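Local atomic coordinates of endo-1,4-beta-xylanase (Pseudoalteromonas haloplanktis, PDB entry 1H12), a protein that hydrolyses the beta-1,4-linked backbone of xylan as a cold-adapted family 8 glycoside hydrolase. Residues T16-A21 / A351-T356; L291-M296 / A300-A305. All blocks are in the same frame, centred on the assembly; numbering follows the deposited sequence.

Contact 1: residues T16-A21 / A351-T356; sequences TYRNLA and ALLAST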
ATOM      1  N   THR A  16     -18.789  11.870  -1.685  1.00 17.58           N
ATOM      2  CA  THR A  16     -18.075  13.091  -1.325  1.00 18.40           C
ATOM      3  C   THR A  16     -16.659  12.736  -0.888  1.00 14.78           C
ATOM      4  O   THR A  16     -16.506  12.119   0.147  1.00 16.31           O
ATOM      5  CB  THR A  16     -18.771  13.753  -0.109  1.00 19.79           C
ATOM      6  OG1 THR A  16     -20.099  14.081  -0.453  1.00 25.18           O
ATOM      7  CG2 THR A  16     -18.043  15.052   0.321  1.00 23.53           C
ATOM      8  N   TYR A  17     -15.658  13.096  -1.665  1.00 13.68           N
ATOM      9  CA  TYR A  17     -14.258  12.874  -1.329  1.00 12.24           C
ATOM     10  C   TYR A  17     -13.668  14.158  -0.743  1.00 12.22           C
ATOM     11  O   TYR A  17     -13.848  15.256  -1.281  1.00 15.31           O
ATOM     12  CB  TYR A  17     -13.476  12.476  -2.593  1.00 12.42           C
ATOM     13  CG  TYR A  17     -13.770  11.027  -2.979  1.00 11.71           C
ATOM     14  CD1 TYR A  17     -14.906  10.678  -3.717  1.00 12.24           C
ATOM     15  CD2 TYR A  17     -12.928  10.004  -2.568  1.00 10.77           C
ATOM     16  CE1 TYR A  17     -15.196   9.392  -4.020  1.00 12.33           C
ATOM     17  CE2 TYR A  17     -13.224   8.680  -2.878  1.00 10.86           C
ATOM     18  CZ  TYR A  17     -14.351   8.362  -3.596  1.00 11.25           C
ATOM     19  OH  TYR A  17     -14.614   7.033  -3.884  1.00 12.45           O
ATOM     20  N   ARG A  18     -12.961  14.008   0.352  1.00 11.38           N
ATOM     21  CA  ARG A  18     -12.200  15.097   0.915  1.00 10.76           C
ATOM     22  C   ARG A  18     -11.013  15.395   0.045  1.00 11.16           C
ATOM     23  O   ARG A  18     -10.426  14.507  -0.606  1.00 11.48           O
ATOM     24  CB  ARG A  18     -11.688  14.759   2.306  1.00 10.89           C
ATOM     25  CG  ARG A  18     -12.767  14.577   3.331  1.00 12.20           C
ATOM     26  CD  ARG A  18     -12.261  14.102   4.689  1.00 12.73           C
ATOM     27  NE  ARG A  18     -11.363  15.076   5.296  1.00 11.87           N
ATOM     28  CZ  ARG A  18     -10.780  14.898   6.477  1.00 11.32           C
ATOM     29  NH1 ARG A  18     -10.937  13.747   7.110  1.00 12.00           N
ATOM     30  NH2 ARG A  18     -10.031  15.834   7.014  1.00 12.41           N
ATOM     31  N   ASN A  19     -10.631  16.668   0.047  1.00 11.90           N
ATOM     32  CA  ASN A  19      -9.379  17.165  -0.506  1.00 11.64           C
ATOM     33  C   ASN A  19      -8.600  17.752   0.639  1.00 11.26           C
ATOM     34  O   ASN A  19      -8.774  18.923   1.012  1.00 12.49           O
ATOM     35  CB  ASN A  19      -9.659  18.200  -1.612  1.00 12.80           C
ATOM     36  CG  ASN A  19      -8.403  18.680  -2.314  1.00 12.49           C
ATOM     37  OD1 ASN A  19      -7.302  18.626  -1.777  1.00 12.55           O
ATOM     38  ND2 ASN A  19      -8.576  19.179  -3.559  1.00 14.44           N
ATOM     39  N   LEU A  20      -7.785  16.922   1.280  1.00 11.67           N
ATOM     40  CA  LEU A  20      -7.053  17.308   2.479  1.00 11.61           C
ATOM     41  C   LEU A  20      -6.150  18.488   2.224  1.00 11.57           C
ATOM     42  O   LEU A  20      -6.078  19.417   3.051  1.00 12.87           O
ATOM     43  CB  LEU A  20      -6.294  16.127   3.065  1.00 10.85           C
ATOM     44  CG  LEU A  20      -5.484  16.420   4.291  1.00 11.59           C
ATOM     45  CD1 LEU A  20      -6.314  16.882   5.470  1.00 13.21           C
ATOM     46  CD2 LEU A  20      -4.731  15.127   4.727  1.00 11.86           C
ATOM     47  N   ALA A  21      -5.463  18.514   1.099  1.00 11.45           N
ATOM     48  CA  ALA A  21      -4.598  19.618   0.778  1.00 12.15           C
ATOM     49  C   ALA A  21      -5.367  20.938   0.702  1.00 13.33           C
ATOM     50  O   ALA A  21      -4.859  21.971   1.149  1.00 15.28           O
ATOM     51  CB  ALA A  21      -3.846  19.362  -0.513  1.00 12.62           C
ATOM     52  N   ALA A 351      -2.719   9.298   6.963  1.00  8.29           N
ATOM     53  CA  ALA A 351      -3.335   8.949   8.222  1.00  8.21           C
ATOM     54  C   ALA A 351      -4.207  10.051   8.797  1.00  8.90           C
ATOM     55  O   ALA A 351      -5.134   9.789   9.557  1.00  9.33           O
ATOM     56  CB  ALA A 351      -2.271   8.595   9.258  1.00  9.07           C
ATOM     57  N   LEU A 352      -3.893  11.296   8.428  1.00  8.67           N
ATOM     58  CA  LEU A 352      -4.673  12.452   8.899  1.00  9.27           C
ATOM     59  C   LEU A 352      -6.115  12.422   8.533  1.00  9.91           C
ATOM     60  O   LEU A 352      -6.926  13.116   9.168  1.00 11.06           O
ATOM     61  CB  LEU A 352      -4.025  13.753   8.433  1.00  9.88           C
ATOM     62  CG  LEU A 352      -2.611  13.985   8.934  1.00 10.71           C
ATOM     63  CD1 LEU A 352      -2.071  15.234   8.243  1.00 10.85           C
ATOM     64  CD2 LEU A 352      -2.590  14.111  10.470  1.00 13.19           C
ATOM     65  N   LEU A 353      -6.513  11.633   7.543  1.00  9.17           N
ATOM     66  CA  LEU A 353      -7.924  11.455   7.210  1.00  9.33           C
ATOM     67  C   LEU A 353      -8.720  10.797   8.332  1.00  9.66           C
ATOM     68  O   LEU A 353      -9.943  10.805   8.291  1.00 11.04           O
ATOM     69  CB  LEU A 353      -8.048  10.714   5.890  1.00  9.42           C
ATOM     70  CG  LEU A 353      -7.523  11.451   4.677  1.00 10.48           C
ATOM     71  CD1 LEU A 353      -7.244  10.530   3.510  1.00 10.64           C
ATOM     72  CD2 LEU A 353      -8.530  12.548   4.245  1.00 12.43           C
ATOM     73  N   ALA A 354      -8.042  10.236   9.325  1.00 10.26           N
ATOM     74  CA  ALA A 354      -8.670   9.708  10.531  1.00 11.22           C
ATOM     75  C   ALA A 354      -8.312  10.521  11.775  1.00 12.92           C
ATOM     76  O   ALA A 354      -8.787  10.157  12.856  1.00 15.55           O
ATOM     77  CB  ALA A 354      -8.294   8.245  10.772  1.00 11.89           C
ATOM     78  N   SER A 355      -7.519  11.566  11.652  1.00 12.32           N
ATOM     79  CA  SER A 355      -7.052  12.370  12.824  1.00 13.91           C
ATOM     80  C   SER A 355      -8.138  13.364  13.256  1.00 13.28           C
ATOM     81  O   SER A 355      -8.894  13.882  12.441  1.00 14.10           O
ATOM     82  CB  SER A 355      -5.808  13.201  12.415  1.00 14.14           C
ATOM     83  OG  SER A 355      -5.411  14.102  13.532  1.00 19.21           O
ATOM     84  N   THR A 356      -8.137  13.642  14.561  1.00 13.19           N
ATOM     85  CA  THR A 356      -9.029  14.683  15.114  1.00 12.78           C
ATOM     86  C   THR A 356      -8.295  15.826  15.734  1.00 14.05           C
ATOM     87  O   THR A 356      -8.912  16.622  16.448  1.00 15.28           O
ATOM     88  CB  THR A 356     -10.031  14.055  16.104  1.00 13.34           C
ATOM     89  OG1 THR A 356      -9.337  13.456  17.199  1.00 14.25           O
ATOM     90  CG2 THR A 356     -10.881  13.031  15.511  1.00 15.00           C
TER
HETATM   91  O   HOH W   1     -11.912  11.100   6.390  1.00 11.24           O
HETATM   92  O   HOH W   2      -9.840  14.099   9.673  1.00 16.17           O
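Arg18 and Leu353 lie alongside each other with their side chains running in opposite directions, and the arginine can be traced outward atom by atom. CB points toward the 351-356 segment, but the first contact across comes at CD, 4.1 Å from Leu353 CD2. A bend at chi3 (63°) turns the end of the chain so that the guanidinium lays one face over that methyl: CD2 stands 3.7 Å above the plane, displaced toward the rim, with Arg18 CZ 3.9 Å from Leu353 CD2. At the tip, NH1 uses its in-plane edge. It donates to two waters, one of which donates on to Leu353 O, 2.8 Å from the water oxygen, while the other reaches Ser355 O. NH2 forms a salt bridge with Glu23, so charge pairing on one nitrogen and water bridges on the other should together fix the rotation of the group. Leu353 O lies in the 3-10 turn 352-354, held by Ala354 N to Ala351 O and Ser355 N to Leu352 O, both 3.0 Å; Ser355 O follows it.

Leu20 adds the apolar half. With CG opposite the backbone N (chi1 179°), its CD2 comes to 4.0 Å from Leu352 CB, the two side chains crossing at about a right angle. Leu20 CB also approaches Leu353 CD2, at 4.4 Å. The contact thus joins the start of helix 20-23, N-capped by Asn19, to the turn between helices 342-351 and 358-369. Phe365 of helix 358-369 touches both Leu20 and Leu352, and His294 of helix 283-296 packs on Leu353.

Contact 2: residues L291-M296 / A300-A305; sequences LDAHLM and AWHKSA
The imidazole of His302 has Ala293 on one face and the indole of its own neighbour, Trp301, on the other, while Asp292 meets its edge. Trp301 CE2 sits 3.5 Å above the ring, over its centre. From the opposite side Ala293 closes in, its CB 3.9 Å from His302 CD2. In return, His302 ND1 stands over the indole near its rim.

At the edge, His302 NE2 donates to Asp292 OD1 at 2.8 Å. The bond is nearly straight (175°), lies in the imidazole plane and ends on the anti lone pair of OD1, the one facing away from OD2. Carboxylate and ring are almost coplanar, although the two side chains cross at about a right angle. His302 reaches this position with CG opposite its carbonyl carbon (chi1 -60°), which also brings ND1 to the backbone N of Gln299, just ahead of the helix. Both ring nitrogens are therefore engaged, ND1 as acceptor and NE2 as donor, and the ring's rotation is set at both edges. Asp292 OD2 forms a salt bridge with Arg233 of helix 219-243, which would be expected to favour the charged carboxylate. A leucine in place of His302 would probably leave Asp292 OD1 without this donor and Gln299 N without its side-chain acceptor.

The segment axes approach to 10.2 Å, with N-to-C directions 147° apart, and only three residues separate the two segments. This is a helical hairpin of consecutive, roughly antiparallel helices, 283-296 and 300-318, as expected in the alpha/alpha-barrel fold of family 8 glycoside hydrolases.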
ATOM      1  N   LEU A 291      -7.045   5.768   4.875  1.00  8.08           N
ATOM      2  CA  LEU A 291      -7.760   5.366   3.698  1.00  7.79           C
ATOM      3  C   LEU A 291      -9.148   4.822   4.065  1.00  8.12           C
ATOM      4  O   LEU A 291     -10.162   5.220   3.505  1.00  8.64           O
ATOM      5  CB  LEU A 291      -6.904   4.354   2.911  1.00  8.12           C
ATOM      6  CG  LEU A 291      -7.424   3.799   1.624  1.00  9.11           C
ATOM      7  CD1 LEU A 291      -6.275   3.049   0.932  1.00  9.05           C
ATOM      8  CD2 LEU A 291      -8.620   2.876   1.741  1.00 10.11           C
ATOM      9  N   ASP A 292      -9.168   3.892   5.013  1.00  7.81           N
ATOM     10  CA  ASP A 292     -10.401   3.259   5.404  1.00  7.98           C
ATOM     11  C   ASP A 292     -11.378   4.274   5.985  1.00  8.57           C
ATOM     12  O   ASP A 292     -12.596   4.237   5.686  1.00  9.11           O
ATOM     13  CB  ASP A 292     -10.171   2.124   6.354  1.00  8.21           C
ATOM     14  CG  ASP A 292     -11.397   1.255   6.495  1.00  9.17           C
ATOM     15  OD1 ASP A 292     -11.987   1.191   7.613  1.00  9.72           O
ATOM     16  OD2 ASP A 292     -11.795   0.635   5.490  1.00  9.51           O
ATOM     17  N   ALA A 293     -10.880   5.153   6.846  1.00  8.42           N
ATOM     18  CA  ALA A 293     -11.747   6.167   7.412  1.00  8.92           C
ATOM     19  C   ALA A 293     -12.371   7.051   6.329  1.00  8.89           C
ATOM     20  O   ALA A 293     -13.547   7.374   6.359  1.00  9.72           O
ATOM     21  CB  ALA A 293     -10.955   7.018   8.404  1.00  9.51           C
ATOM     22  N   HIS A 294     -11.545   7.496   5.383  1.00  8.52           N
ATOM     23  CA  HIS A 294     -12.008   8.358   4.297  1.00  9.25           C
ATOM     24  C   HIS A 294     -13.032   7.641   3.448  1.00  9.24           C
ATOM     25  O   HIS A 294     -14.137   8.156   3.178  1.00 10.44           O
ATOM     26  CB  HIS A 294     -10.806   8.795   3.452  1.00  9.05           C
ATOM     27  CG  HIS A 294     -11.150   9.799   2.419  1.00  8.99           C
ATOM     28  ND1 HIS A 294     -10.387   9.996   1.289  1.00  9.65           N
ATOM     29  CD2 HIS A 294     -12.161  10.699   2.338  1.00  9.95           C
ATOM     30  CE1 HIS A 294     -10.929  10.978   0.568  1.00 10.58           C
ATOM     31  NE2 HIS A 294     -12.020  11.427   1.183  1.00 11.12           N
ATOM     32  N   LEU A 295     -12.698   6.437   2.978  1.00  9.10           N
ATOM     33  CA  LEU A 295     -13.542   5.734   2.019  1.00  9.77           C
ATOM     34  C   LEU A 295     -14.763   5.100   2.654  1.00  9.57           C
ATOM     35  O   LEU A 295     -15.804   5.065   1.984  1.00 10.90           O
ATOM     36  CB  LEU A 295     -12.706   4.669   1.280  1.00  9.45           C
ATOM     37  CG  LEU A 295     -11.987   5.144   0.046  1.00 10.28           C
ATOM     38  CD1 LEU A 295     -12.952   5.387  -1.125  1.00 10.49           C
ATOM     39  CD2 LEU A 295     -11.121   6.382   0.292  1.00 11.02           C
ATOM     40  N   MET A 296     -14.658   4.541   3.852  1.00  9.86           N
ATOM     41  CA  MET A 296     -15.725   3.781   4.468  1.00 10.03           C
ATOM     42  C   MET A 296     -16.261   4.379   5.769  1.00 10.65           C
ATOM     43  O   MET A 296     -17.253   3.821   6.288  1.00 12.35           O
ATOM     44  CB  MET A 296     -15.319   2.356   4.676  1.00 10.37           C
ATOM     45  CG  MET A 296     -15.265   1.577   3.419  1.00 13.90           C
ATOM     46  SD  MET A 296     -16.546   1.463   2.420  1.00 29.55           S
ATOM     47  CE  MET A 296     -17.168   1.280   2.803  1.00  4.10           C
ATOM     48  N   ALA A 300     -14.513   5.305  16.037  1.00 12.25           N
ATOM     49  CA  ALA A 300     -13.660   5.633  17.159  1.00 12.30           C
ATOM     50  C   ALA A 300     -12.294   4.933  17.049  1.00 11.37           C
ATOM     51  O   ALA A 300     -11.284   5.537  17.403  1.00 11.59           O
ATOM     52  CB  ALA A 300     -14.355   5.253  18.502  1.00 13.14           C
ATOM     53  N   TRP A 301     -12.270   3.672  16.602  1.00 11.11           N
ATOM     54  CA  TRP A 301     -10.982   2.982  16.575  1.00 10.66           C
ATOM     55  C   TRP A 301     -10.019   3.622  15.565  1.00  9.53           C
ATOM     56  O   TRP A 301      -8.809   3.646  15.817  1.00 10.17           O
ATOM     57  CB  TRP A 301     -11.124   1.493  16.325  1.00 11.75           C
ATOM     58  CG  TRP A 301     -11.483   1.076  14.903  1.00 12.61           C
ATOM     59  CD1 TRP A 301     -12.715   0.848  14.381  1.00 14.06           C
ATOM     60  CD2 TRP A 301     -10.538   0.798  13.862  1.00 12.24           C
ATOM     61  NE1 TRP A 301     -12.597   0.471  13.057  1.00 14.72           N
ATOM     62  CE2 TRP A 301     -11.281   0.453  12.701  1.00 12.88           C
ATOM     63  CE3 TRP A 301      -9.163   0.812  13.802  1.00 11.57           C
ATOM     64  CZ2 TRP A 301     -10.658   0.105  11.497  1.00 13.19           C
ATOM     65  CZ3 TRP A 301      -8.563   0.508  12.562  1.00 12.72           C
ATOM     66  CH2 TRP A 301      -9.300   0.163  11.467  1.00 13.01           C
ATOM     67  N   HIS A 302     -10.515   4.117  14.425  1.00  9.61           N
ATOM     68  CA  HIS A 302      -9.619   4.739  13.461  1.00  9.24           C
ATOM     69  C   HIS A 302      -8.937   5.944  14.081  1.00  8.95           C
ATOM     70  O   HIS A 302      -7.736   6.166  13.933  1.00  9.44           O
ATOM     71  CB  HIS A 302     -10.333   5.258  12.212  1.00  9.30           C
ATOM     72  CG  HIS A 302     -11.070   4.238  11.405  1.00  9.18           C
ATOM     73  ND1 HIS A 302     -12.356   3.838  11.704  1.00 12.75           N
ATOM     74  CD2 HIS A 302     -10.711   3.603  10.260  1.00  9.43           C
ATOM     75  CE1 HIS A 302     -12.727   3.003  10.747  1.00 12.00           C
ATOM     76  NE2 HIS A 302     -11.752   2.827   9.862  1.00 10.21           N
ATOM     77  N   LYS A 303      -9.740   6.753  14.756  1.00  9.61           N
ATOM     78  CA  LYS A 303      -9.276   8.015  15.331  1.00  9.82           C
ATOM     79  C   LYS A 303      -8.276   7.747  16.419  1.00  9.79           C
ATOM     80  O   LYS A 303      -7.238   8.417  16.504  1.00 10.70           O
ATOM     81  CB  LYS A 303     -10.488   8.806  15.840  1.00 10.45           C
ATOM     82  CG  LYS A 303     -11.471   9.187  14.783  1.00 12.19           C
ATOM     83  CD  LYS A 303     -12.816   9.704  15.436  1.00 15.93           C
ATOM     84  CE  LYS A 303     -13.856   9.885  14.582  1.00 19.47           C
ATOM     85  NZ  LYS A 303     -15.068  10.418  15.361  1.00 18.67           N
ATOM     86  N   SER A 304      -8.565   6.818  17.311  1.00  9.70           N
ATOM     87  CA  SER A 304      -7.644   6.494  18.382  1.00 10.41           C
ATOM     88  C   SER A 304      -6.329   5.950  17.823  1.00  9.23           C
ATOM     89  O   SER A 304      -5.246   6.292  18.275  1.00 10.41           O
ATOM     90  CB  SER A 304      -8.319   5.471  19.336  1.00 13.11           C
ATOM     91  OG  SER A 304      -7.460   5.079  20.360  1.00 15.31           O
ATOM     92  N   ALA A 305      -6.415   5.048  16.855  1.00  9.43           N
ATOM     93  CA  ALA A 305      -5.212   4.444  16.271  1.00  9.21           C
ATOM     94  C   ALA A 305      -4.284   5.518  15.732  1.00  8.53           C
ATOM     95  O   ALA A 305      -3.090   5.530  16.049  1.00  9.17           O
ATOM     96  CB  ALA A 305      -5.606   3.481  15.149  1.00  9.94           C
TER

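Contact 2 is nested inside the loop closed by contact 1: the chain order is 16-21, 291-296, 300-305, 351-356. Their centres are 10 Å apart and lie on the same side of the chain's centre. They touch directly, with Arg18 N 2.9 Å from His294 NE2, a probable hydrogen bond, and Ala354 packing on both Ala293 and His302. The hairpin of helices 283-296 and 300-318 therefore contacts both the N-terminal segment and the turn after helix 342-351. Contact 1, together with the link from Arg18 N to His294 NE2, thus fastens the N-terminal segment to the hairpin of contact 2 and to the turn after helix 342-351, whose first residue, Glu342, lines the xylose pocket.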